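Local coordinates for actin binding protein family protein (Entamoeba histolytica HM-1:IMSS, PDB 6K2F) that probably binds and sequesters actin monomers through ADF-homology domains, this chain holding the N-terminal one of twinfilin, and so restrains filament growth, at residues A[44-49]-A[126-131]; A[63-68]-A[80-85]; A[2-7]-A[31-36]. All coordinates share one frame; numbering follows the deposited sequence.

Contact 1: residues A[44-49]-A[126-131]; sequences DFDADL and FGKSGY
Phe45 turns the edge of its ring toward the face of Tyr131, an offset T-shaped pair with the two planes at 75° and the centroids 5.7 Å apart. The touching atoms are Phe45 CE2 and Tyr131 CE2, 3.8 Å from each other. Both aromatic side chains set CG anti to the backbone N (chi1 168° for Phe45), which carries each ring toward the other helix. Leu49 packs against both rings: Leu49 CD1 comes obliquely to the Tyr131 ring, 3.6 Å from Tyr131 CD2, while Leu49 CG rests over one face of Phe45, toward the rim.

The backbones also meet, at Leu49 and Gly127. Gly127 has a positive phi, and its CA makes a CA-H...O contact of 3.4 Å with Leu49 O; a water bridges the same carbonyl to Gly127 N. The chain of Lys128 runs out past Asp46, CE lying 3.9 Å from Asp46 CB, yet the charged ends stay apart, with NZ 5.0 Å from Asp46 OD1. At the head of helix 45-49, Asp44 OD1 caps Ala47 N.

The axes of 45-49 and 127-131 run nearly at right angles (106°), 8.4 Å apart at closest approach. Helix 45-49 and the C-terminal helix thus pack on one face of the mixed sheet of the ADF-homology fold, Leu49 on Phe66 of strand 62-68, and Tyr131 on Leu81 of strand 77-85 and on Tyr116 and Ile118 of strand 114-120.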
loop_
_atom_site.group_PDB
_atom_site.type_symbol
_atom_site.label_atom_id
_atom_site.label_comp_id
_atom_site.label_asym_id
_atom_site.label_seq_id
_atom_site.Cartn_x
_atom_site.Cartn_y
_atom_site.Cartn_z
ATOM N N ASP A 44 5.203 -2.078 2.551
ATOM C CA ASP A 44 6.019 -3.309 2.789
ATOM C C ASP A 44 5.556 -4.424 1.850
ATOM O O ASP A 44 4.570 -5.111 2.149
ATOM C CB ASP A 44 5.956 -3.751 4.256
ATOM C CG ASP A 44 6.918 -4.876 4.635
ATOM O OD1 ASP A 44 7.379 -5.617 3.717
ATOM O OD2 ASP A 44 7.206 -4.995 5.847
ATOM N N PHE A 45 6.245 -4.575 0.724
ATOM C CA PHE A 45 5.927 -5.572 -0.326
ATOM C C PHE A 45 5.898 -6.972 0.291
ATOM O O PHE A 45 4.971 -7.746 0.042
ATOM C CB PHE A 45 6.975 -5.476 -1.433
ATOM C CG PHE A 45 6.955 -6.609 -2.423
ATOM C CD1 PHE A 45 6.101 -6.566 -3.506
ATOM C CD2 PHE A 45 7.789 -7.703 -2.282
ATOM C CE1 PHE A 45 6.101 -7.575 -4.452
ATOM C CE2 PHE A 45 7.780 -8.715 -3.228
ATOM C CZ PHE A 45 6.932 -8.656 -4.301
ATOM N N ASP A 46 6.918 -7.286 1.087
ATOM C CA ASP A 46 7.084 -8.652 1.646
ATOM C C ASP A 46 5.879 -9.005 2.526
ATOM O O ASP A 46 5.290 -10.085 2.327
ATOM C CB ASP A 46 8.384 -8.756 2.439
ATOM C CG ASP A 46 9.636 -8.710 1.576
ATOM O OD1 ASP A 46 9.587 -9.142 0.407
ATOM O OD2 ASP A 46 10.657 -8.231 2.076
ATOM N N ALA A 47 5.520 -8.123 3.464
ATOM C CA ALA A 47 4.360 -8.305 4.362
ATOM C C ALA A 47 3.092 -8.428 3.517
ATOM O O ALA A 47 2.249 -9.299 3.785
ATOM C CB ALA A 47 4.249 -7.139 5.308
ATOM N N ASP A 48 2.965 -7.591 2.492
ATOM C CA ASP A 48 1.704 -7.524 1.725
ATOM C C ASP A 48 1.480 -8.828 0.946
ATOM O O ASP A 48 0.312 -9.146 0.642
ATOM C CB ASP A 48 1.654 -6.310 0.798
ATOM C CG ASP A 48 1.469 -4.964 1.489
ATOM O OD1 ASP A 48 1.413 -4.896 2.763
ATOM O OD2 ASP A 48 1.393 -3.964 0.732
ATOM N N LEU A 49 2.538 -9.577 0.621
ATOM C CA LEU A 49 2.347 -10.841 -0.131
ATOM C C LEU A 49 1.388 -11.746 0.645
ATOM O O LEU A 49 0.591 -12.456 0.008
ATOM C CB LEU A 49 3.693 -11.526 -0.383
ATOM C CG LEU A 49 4.505 -10.929 -1.532
ATOM C CD1 LEU A 49 5.935 -11.442 -1.505
ATOM C CD2 LEU A 49 3.836 -11.235 -2.864
ATOM N N PHE A 126 1.200 -19.243 -2.795
ATOM C CA PHE A 126 1.213 -17.771 -2.703
ATOM C C PHE A 126 1.664 -17.370 -1.309
ATOM O O PHE A 126 2.264 -18.185 -0.583
ATOM C CB PHE A 126 -0.156 -17.260 -3.158
ATOM C CG PHE A 126 -0.514 -17.716 -4.550
ATOM C CD1 PHE A 126 0.116 -17.173 -5.658
ATOM C CD2 PHE A 126 -1.489 -18.679 -4.774
ATOM C CE1 PHE A 126 -0.185 -17.592 -6.946
ATOM C CE2 PHE A 126 -1.818 -19.070 -6.070
ATOM C CZ PHE A 126 -1.168 -18.531 -7.155
ATOM N N GLY A 127 1.400 -16.119 -0.948
ATOM C CA GLY A 127 2.028 -15.517 0.230
ATOM C C GLY A 127 3.525 -15.338 0.036
ATOM O O GLY A 127 4.082 -15.646 -1.035
ATOM N N LYS A 128 4.190 -14.822 1.051
ATOM C CA LYS A 128 5.652 -14.570 0.995
ATOM C C LYS A 128 6.393 -15.893 0.742
ATOM O O LYS A 128 7.302 -15.921 -0.117
ATOM C CB LYS A 128 6.088 -13.867 2.287
ATOM C CG LYS A 128 7.568 -13.519 2.357
ATOM C CD LYS A 128 7.999 -13.002 3.712
ATOM C CE LYS A 128 9.358 -12.333 3.683
ATOM N NZ LYS A 128 10.414 -13.225 3.148
ATOM N N SER A 129 6.033 -16.965 1.452
ATOM C CA SER A 129 6.674 -18.292 1.329
ATOM C C SER A 129 6.548 -18.795 -0.106
ATOM O O SER A 129 7.559 -19.327 -0.656
ATOM C CB SER A 129 6.070 -19.281 2.291
ATOM O OG SER A 129 6.389 -18.936 3.626
ATOM N N GLY A 130 5.345 -18.685 -0.674
ATOM C CA GLY A 130 5.084 -19.179 -2.029
ATOM C C GLY A 130 5.881 -18.393 -3.057
ATOM O O GLY A 130 6.414 -18.993 -4.023
ATOM N N TYR A 131 6.017 -17.086 -2.844
ATOM C CA TYR A 131 6.775 -16.211 -3.773
ATOM C C TYR A 131 8.255 -16.592 -3.746
ATOM O O TYR A 131 8.904 -16.689 -4.808
ATOM C CB TYR A 131 6.580 -14.746 -3.385
ATOM C CG TYR A 131 7.214 -13.780 -4.347
ATOM C CD1 TYR A 131 6.873 -13.807 -5.687
ATOM C CD2 TYR A 131 8.189 -12.896 -3.931
ATOM C CE1 TYR A 131 7.474 -12.947 -6.592
ATOM C CE2 TYR A 131 8.792 -12.023 -4.822
ATOM C CZ TYR A 131 8.437 -12.055 -6.155
ATOM O OH TYR A 131 9.010 -11.184 -7.032
HETATM O O HOH W 1 0.809 -13.831 -2.450
#

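Contact 2: residues A[63-68]-A[80-85]; sequences YILFRT and WLLLAY
Tyr63 faces Ala84 at one end of an antiparallel strand pair in the central mixed sheet of the ADF-homology fold. This is a non-hydrogen-bonded pair: the Tyr63 ring meets the Ala84 methyl with its edge, CD1 to CB 4.0 Å, and its hydroxyl bonds to Tyr98 O of helix 92-101.

Ile64 is hydrogen-bonded to Leu83 in both directions, N to O and O to N, each at 2.8 Å. On the face these two share with Phe66 and Leu81, Ile64 CB packs against Leu83 CB, and the two side chains cross at a slant.

Leu65 drops to the other face beside Leu82, both pointing the same way. Their methyls are squeezed together, Leu65 CD2 to Leu82 CD1 at 3.4 Å, tighter than normal van der Waals contact, and Phe114 of strand 114-120 touches both residues.

Phe66 repeats the paired bonding with Leu81; the bond from Phe66 N to Leu81 O is nearly straight (178° at the hydrogen). Its ring leans away toward Asp48 and Leu49 of helix 45-49, leaving CD1 beside Leu81 CD1.

Arg67 lies over the indole of Trp80. Trp80 has CG anti to its carbonyl carbon (chi1 -65°), which swings the indole across to strand 63-68, and Arg67 CB sits 3.7 Å from the centroid of its six-membered ring, only 6° off the normal. The guanidinium goes on past the ring, where Arg67 NE reaches Gly21 O and the group makes a cation-pi contact with Tyr78; on the indole side, Trp80 NE1 bonds Asn16 OD1.

Thr68 OG1 bonds Lys79 O, the residue before Trp80 on the partner strand, while Thr68 CG2 comes across Leu81 CD2 at 3.9 Å.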
loop_
_atom_site.group_PDB
_atom_site.type_symbol
_atom_site.label_atom_id
_atom_site.label_comp_id
_atom_site.label_asym_id
_atom_site.label_seq_id
_atom_site.Cartn_x
_atom_site.Cartn_y
_atom_site.Cartn_z
ATOM N N TYR A 63 -7.621 -14.280 -10.302
ATOM C CA TYR A 63 -6.349 -13.603 -10.589
ATOM C C TYR A 63 -6.075 -12.552 -9.530
ATOM O O TYR A 63 -6.990 -11.868 -9.067
ATOM C CB TYR A 63 -6.407 -12.891 -11.925
ATOM C CG TYR A 63 -6.747 -13.755 -13.103
ATOM C CD1 TYR A 63 -5.865 -14.705 -13.571
ATOM C CD2 TYR A 63 -7.935 -13.576 -13.791
ATOM C CE1 TYR A 63 -6.158 -15.476 -14.685
ATOM C CE2 TYR A 63 -8.226 -14.309 -14.922
ATOM C CZ TYR A 63 -7.348 -15.271 -15.373
ATOM O OH TYR A 63 -7.699 -15.998 -16.478
ATOM N N ILE A 64 -4.799 -12.357 -9.225
ATOM C CA ILE A 64 -4.353 -11.210 -8.387
ATOM C C ILE A 64 -3.297 -10.453 -9.180
ATOM O O ILE A 64 -2.318 -11.057 -9.588
ATOM C CB ILE A 64 -3.722 -11.634 -7.051
ATOM C CG1 ILE A 64 -4.571 -12.628 -6.261
ATOM C CG2 ILE A 64 -3.395 -10.372 -6.257
ATOM C CD1 ILE A 64 -5.729 -12.014 -5.611
ATOM N N LEU A 65 -3.542 -9.173 -9.429
ATOM C CA LEU A 65 -2.536 -8.261 -10.003
ATOM C C LEU A 65 -1.841 -7.586 -8.830
ATOM O O LEU A 65 -2.493 -6.808 -8.137
ATOM C CB LEU A 65 -3.222 -7.260 -10.925
ATOM C CG LEU A 65 -4.069 -7.887 -12.017
ATOM C CD1 LEU A 65 -4.755 -6.823 -12.840
ATOM C CD2 LEU A 65 -3.227 -8.793 -12.883
ATOM N N PHE A 66 -0.605 -7.974 -8.578
ATOM C CA PHE A 66 0.116 -7.611 -7.343
ATOM C C PHE A 66 1.273 -6.680 -7.721
ATOM O O PHE A 66 2.192 -7.050 -8.438
ATOM C CB PHE A 66 0.597 -8.868 -6.634
ATOM C CG PHE A 66 1.043 -8.624 -5.221
ATOM C CD1 PHE A 66 2.307 -8.119 -4.980
ATOM C CD2 PHE A 66 0.220 -8.931 -4.147
ATOM C CE1 PHE A 66 2.738 -7.908 -3.685
ATOM C CE2 PHE A 66 0.641 -8.671 -2.850
ATOM C CZ PHE A 66 1.900 -8.173 -2.626
ATOM N N ARG A 67 1.233 -5.481 -7.195
ATOM C CA ARG A 67 2.211 -4.424 -7.549
ATOM C C ARG A 67 3.539 -4.675 -6.831
ATOM O O ARG A 67 3.530 -4.895 -5.622
ATOM C CB ARG A 67 1.647 -3.056 -7.177
ATOM C CG ARG A 67 2.497 -1.903 -7.685
ATOM C CD ARG A 67 1.951 -0.539 -7.304
ATOM N NE ARG A 67 1.730 -0.422 -5.870
ATOM C CZ ARG A 67 2.667 -0.259 -4.945
ATOM N NH1 ARG A 67 3.944 -0.186 -5.281
ATOM N NH2 ARG A 67 2.329 -0.160 -3.671
ATOM N N THR A 68 4.644 -4.653 -7.564
ATOM C CA THR A 68 5.996 -4.765 -6.974
ATOM C C THR A 68 6.468 -3.385 -6.530
ATOM O O THR A 68 5.753 -2.383 -6.721
ATOM C CB THR A 68 7.026 -5.374 -7.935
ATOM O OG1 THR A 68 7.420 -4.410 -8.913
ATOM C CG2 THR A 68 6.508 -6.632 -8.596
ATOM N N TRP A 80 4.512 -5.443 -12.101
ATOM C CA TRP A 80 3.500 -6.219 -11.347
ATOM C C TRP A 80 3.806 -7.716 -11.433
ATOM O O TRP A 80 4.564 -8.143 -12.314
ATOM C CB TRP A 80 2.113 -5.941 -11.921
ATOM C CG TRP A 80 1.652 -4.524 -11.762
ATOM C CD1 TRP A 80 2.152 -3.414 -12.372
ATOM C CD2 TRP A 80 0.603 -4.073 -10.897
ATOM N NE1 TRP A 80 1.482 -2.303 -11.949
ATOM C CE2 TRP A 80 0.523 -2.668 -11.047
ATOM C CE3 TRP A 80 -0.324 -4.714 -10.073
ATOM C CZ2 TRP A 80 -0.431 -1.909 -10.377
ATOM C CZ3 TRP A 80 -1.271 -3.964 -9.422
ATOM C CH2 TRP A 80 -1.315 -2.577 -9.561
ATOM N N LEU A 81 3.212 -8.463 -10.513
ATOM C CA LEU A 81 3.082 -9.929 -10.613
ATOM C C LEU A 81 1.663 -10.245 -11.056
ATOM O O LEU A 81 0.711 -9.607 -10.566
ATOM C CB LEU A 81 3.335 -10.590 -9.258
ATOM C CG LEU A 81 4.561 -10.116 -8.498
ATOM C CD1 LEU A 81 4.571 -10.765 -7.126
ATOM C CD2 LEU A 81 5.814 -10.396 -9.280
ATOM N N LEU A 82 1.534 -11.215 -11.941
ATOM C CA LEU A 82 0.218 -11.813 -12.236
ATOM C C LEU A 82 0.166 -13.123 -11.463
ATOM O O LEU A 82 0.939 -14.033 -11.793
ATOM C CB LEU A 82 0.063 -12.027 -13.741
ATOM C CG LEU A 82 -1.223 -12.772 -14.124
ATOM C CD1 LEU A 82 -2.462 -12.059 -13.612
ATOM C CD2 LEU A 82 -1.276 -12.962 -15.627
ATOM N N LEU A 83 -0.652 -13.171 -10.421
ATOM C CA LEU A 83 -0.849 -14.403 -9.628
ATOM C C LEU A 83 -2.112 -15.054 -10.172
ATOM O O LEU A 83 -3.148 -14.386 -10.195
ATOM C CB LEU A 83 -0.998 -14.053 -8.153
ATOM C CG LEU A 83 0.099 -13.166 -7.561
ATOM C CD1 LEU A 83 -0.150 -12.954 -6.079
ATOM C CD2 LEU A 83 1.481 -13.738 -7.798
ATOM N N ALA A 84 -2.027 -16.289 -10.634
ATOM C CA ALA A 84 -3.221 -16.973 -11.158
ATOM C C ALA A 84 -3.447 -18.181 -10.262
ATOM O O ALA A 84 -2.622 -19.127 -10.322
ATOM C CB ALA A 84 -3.024 -17.368 -12.584
ATOM N N TYR A 85 -4.503 -18.122 -9.454
ATOM C CA TYR A 85 -4.914 -19.236 -8.572
ATOM C C TYR A 85 -5.900 -20.078 -9.375
ATOM O O TYR A 85 -6.993 -19.590 -9.648
ATOM C CB TYR A 85 -5.517 -18.718 -7.268
ATOM C CG TYR A 85 -6.155 -19.809 -6.439
ATOM C CD1 TYR A 85 -5.434 -20.910 -6.018
ATOM C CD2 TYR A 85 -7.492 -19.759 -6.100
ATOM C CE1 TYR A 85 -6.024 -21.918 -5.274
ATOM C CE2 TYR A 85 -8.090 -20.764 -5.369
ATOM C CZ TYR A 85 -7.360 -21.855 -4.945
ATOM O OH TYR A 85 -7.973 -22.857 -4.237
#

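Contact 3: residues A[2-7]-A[31-36]; sequences IELSTD and ETINIK
Glu3 O accepts from Ile33 N at 2.9 Å, and Ser5 N in turn donates to Ile33 O, so both the N-H and the C=O of Ile33 are used by strand 3-4 and the residue after it, on one edge of its strand. This is parallel strand pairing, with Glu3 beside Thr32 and Leu4 beside Ile33. Thr32 CA adds a CA-H...O contact to Glu3 O of 3.1 Å.

Ser5 supplies the side-chain hydrogen bond. Its OG sits between its own backbone N and carbonyl carbon (chi1 67°), a rotamer that brings the hydroxyl to the same acceptor its N-H uses: Ser5 OG donates to Ile33 O at 3.0 Å. That carbonyl therefore takes two donors from one residue. Ser5 OG also accepts from Leu8 N, an N-cap of helix 6-18, and from a water that itself accepts from Ile35 N, so three polar partners hold Ser5 OG where the strand gives way to the helix.

The apolar contacts centre on Ile33, which shares a face of the sheet with Leu4. Ile2 CG2 reaches Ile33 CG1 at 3.6 Å, and Leu4 CD1 meets Ile33 CD1 at 3.7 Å, the side chains crossing at a slant in both pairs. Farther along, Ile35 CD1 touches the backbone of Asp7, lying 3.7 Å from its O.

The short strand 3-4 thereby adds itself to the edge of the sheet alongside strand 32-39, whose other neighbour is strand 23-29. Around it, Leu4 and Ile33 pack on Phe105 of helix 103-109, Ile2 and Ile33 on Thr101 of helix 92-101, and Ile33 and Ile35 on Leu8 of helix 6-18.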
loop_
_atom_site.group_PDB
_atom_site.type_symbol
_atom_site.label_atom_id
_atom_site.label_comp_id
_atom_site.label_asym_id
_atom_site.label_seq_id
_atom_site.Cartn_x
_atom_site.Cartn_y
_atom_site.Cartn_z
ATOM N N ILE A 2 -12.368 -13.782 -23.736
ATOM C CA ILE A 2 -12.681 -12.970 -22.530
ATOM C C ILE A 2 -11.736 -11.766 -22.566
ATOM O O ILE A 2 -10.525 -11.971 -22.724
ATOM C CB ILE A 2 -12.488 -13.802 -21.249
ATOM C CG1 ILE A 2 -13.404 -15.031 -21.208
ATOM C CG2 ILE A 2 -12.659 -12.953 -20.007
ATOM C CD1 ILE A 2 -14.873 -14.704 -21.057
ATOM N N GLU A 3 -12.273 -10.563 -22.389
ATOM C CA GLU A 3 -11.473 -9.316 -22.346
ATOM C C GLU A 3 -11.512 -8.744 -20.933
ATOM O O GLU A 3 -12.449 -9.018 -20.209
ATOM C CB GLU A 3 -12.007 -8.326 -23.375
ATOM C CG GLU A 3 -11.874 -8.831 -24.809
ATOM C CD GLU A 3 -10.449 -9.004 -25.321
ATOM O OE1 GLU A 3 -9.592 -8.207 -24.919
ATOM O OE2 GLU A 3 -10.192 -9.975 -26.069
ATOM N N LEU A 4 -10.509 -7.966 -20.551
ATOM C CA LEU A 4 -10.573 -7.191 -19.288
ATOM C C LEU A 4 -11.723 -6.193 -19.386
ATOM O O LEU A 4 -11.904 -5.552 -20.450
ATOM C CB LEU A 4 -9.254 -6.455 -19.048
ATOM C CG LEU A 4 -8.115 -7.269 -18.444
ATOM C CD1 LEU A 4 -7.550 -8.238 -19.445
ATOM C CD2 LEU A 4 -7.008 -6.366 -17.909
ATOM N N SER A 5 -12.447 -6.017 -18.287
ATOM C CA SER A 5 -13.517 -5.002 -18.214
ATOM C C SER A 5 -12.868 -3.623 -18.281
ATOM O O SER A 5 -11.727 -3.468 -17.852
ATOM C CB SER A 5 -14.367 -5.138 -16.998
ATOM O OG SER A 5 -13.644 -4.859 -15.819
ATOM N N THR A 6 -13.603 -2.644 -18.784
ATOM C CA THR A 6 -13.161 -1.231 -18.762
ATOM C C THR A 6 -12.849 -0.820 -17.320
ATOM O O THR A 6 -11.818 -0.149 -17.109
ATOM C CB THR A 6 -14.213 -0.303 -19.367
ATOM O OG1 THR A 6 -14.459 -0.772 -20.689
ATOM C CG2 THR A 6 -13.759 1.140 -19.387
ATOM N N ASP A 7 -13.701 -1.194 -16.360
ATOM C CA ASP A 7 -13.497 -0.786 -14.947
ATOM C C ASP A 7 -12.168 -1.353 -14.458
ATOM O O ASP A 7 -11.450 -0.641 -13.765
ATOM C CB ASP A 7 -14.640 -1.221 -14.028
ATOM C CG ASP A 7 -15.848 -0.296 -14.048
ATOM O OD1 ASP A 7 -15.745 0.810 -14.623
ATOM O OD2 ASP A 7 -16.887 -0.687 -13.482
ATOM N N GLU A 31 -18.789 -11.784 -19.746
ATOM C CA GLU A 31 -17.840 -11.943 -20.888
ATOM C C GLU A 31 -16.496 -11.288 -20.550
ATOM O O GLU A 31 -15.650 -11.158 -21.464
ATOM C CB GLU A 31 -18.428 -11.385 -22.191
ATOM C CG GLU A 31 -19.391 -10.218 -22.025
ATOM C CD GLU A 31 -20.061 -9.797 -23.320
ATOM O OE1 GLU A 31 -20.449 -10.689 -24.103
ATOM O OE2 GLU A 31 -20.179 -8.581 -23.540
ATOM N N THR A 32 -16.293 -10.874 -19.295
ATOM C CA THR A 32 -15.164 -9.966 -18.994
ATOM C C THR A 32 -14.428 -10.435 -17.747
ATOM O O THR A 32 -14.936 -11.228 -16.953
ATOM C CB THR A 32 -15.590 -8.495 -18.906
ATOM O OG1 THR A 32 -16.694 -8.398 -18.005
ATOM C CG2 THR A 32 -15.964 -7.919 -20.256
ATOM N N ILE A 33 -13.202 -9.952 -17.607
ATOM C CA ILE A 33 -12.487 -10.004 -16.318
ATOM C C ILE A 33 -12.866 -8.775 -15.500
ATOM O O ILE A 33 -12.586 -7.659 -15.947
ATOM C CB ILE A 33 -10.972 -10.135 -16.516
ATOM C CG1 ILE A 33 -10.610 -11.108 -17.637
ATOM C CG2 ILE A 33 -10.361 -10.573 -15.209
ATOM C CD1 ILE A 33 -9.119 -11.193 -17.853
ATOM N N ASN A 34 -13.461 -8.997 -14.333
ATOM C CA ASN A 34 -14.040 -7.942 -13.478
ATOM C C ASN A 34 -13.259 -7.852 -12.171
ATOM O O ASN A 34 -12.780 -8.876 -11.677
ATOM C CB ASN A 34 -15.515 -8.214 -13.187
ATOM C CG ASN A 34 -16.398 -8.058 -14.406
ATOM O OD1 ASN A 34 -15.909 -7.815 -15.504
ATOM N ND2 ASN A 34 -17.703 -8.150 -14.225
ATOM N N ILE A 35 -13.225 -6.658 -11.592
ATOM C CA ILE A 35 -12.695 -6.420 -10.229
ATOM C C ILE A 35 -13.548 -7.225 -9.248
ATOM O O ILE A 35 -14.809 -7.090 -9.288
ATOM C CB ILE A 35 -12.741 -4.935 -9.850
ATOM C CG1 ILE A 35 -11.916 -4.064 -10.798
ATOM C CG2 ILE A 35 -12.314 -4.755 -8.404
ATOM C CD1 ILE A 35 -12.351 -2.627 -10.790
ATOM N N LYS A 36 -12.889 -8.039 -8.435
ATOM C CA LYS A 36 -13.522 -8.754 -7.301
ATOM C C LYS A 36 -13.250 -7.998 -6.010
ATOM O O LYS A 36 -14.160 -7.898 -5.167
ATOM C CB LYS A 36 -12.990 -10.180 -7.209
ATOM C CG LYS A 36 -13.643 -11.025 -6.127
ATOM C CD LYS A 36 -14.995 -11.572 -6.510
ATOM C CE LYS A 36 -15.593 -12.456 -5.432
ATOM N NZ LYS A 36 -14.745 -13.635 -5.132
HETATM O O HOH W 2 -14.869 -4.625 -13.103
#

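From the N terminus, contact 3 comes first: strand 3-4 is followed by helix 6-18 and strand 23-29 before the chain returns in strand 32-39 to close this loop. Contact 1 then opens at helix 45-49 and closes only at the C-terminal helix 127-137; contact 2, where strand 77-85 returns beside strand 62-68 after the brief strand 71-72, is nested inside it. Contact 3 precedes both in series. Contact 2 lies near the middle of the domain and touches the other two: Phe45 CE1 packs 3.5 Å from Phe66 CE1, and Ile33 CG2 lies 4.1 Å from Tyr63 CD2. Contacts 1 and 3 lie on opposite sides of the chain's centre, their centres about 25 Å apart.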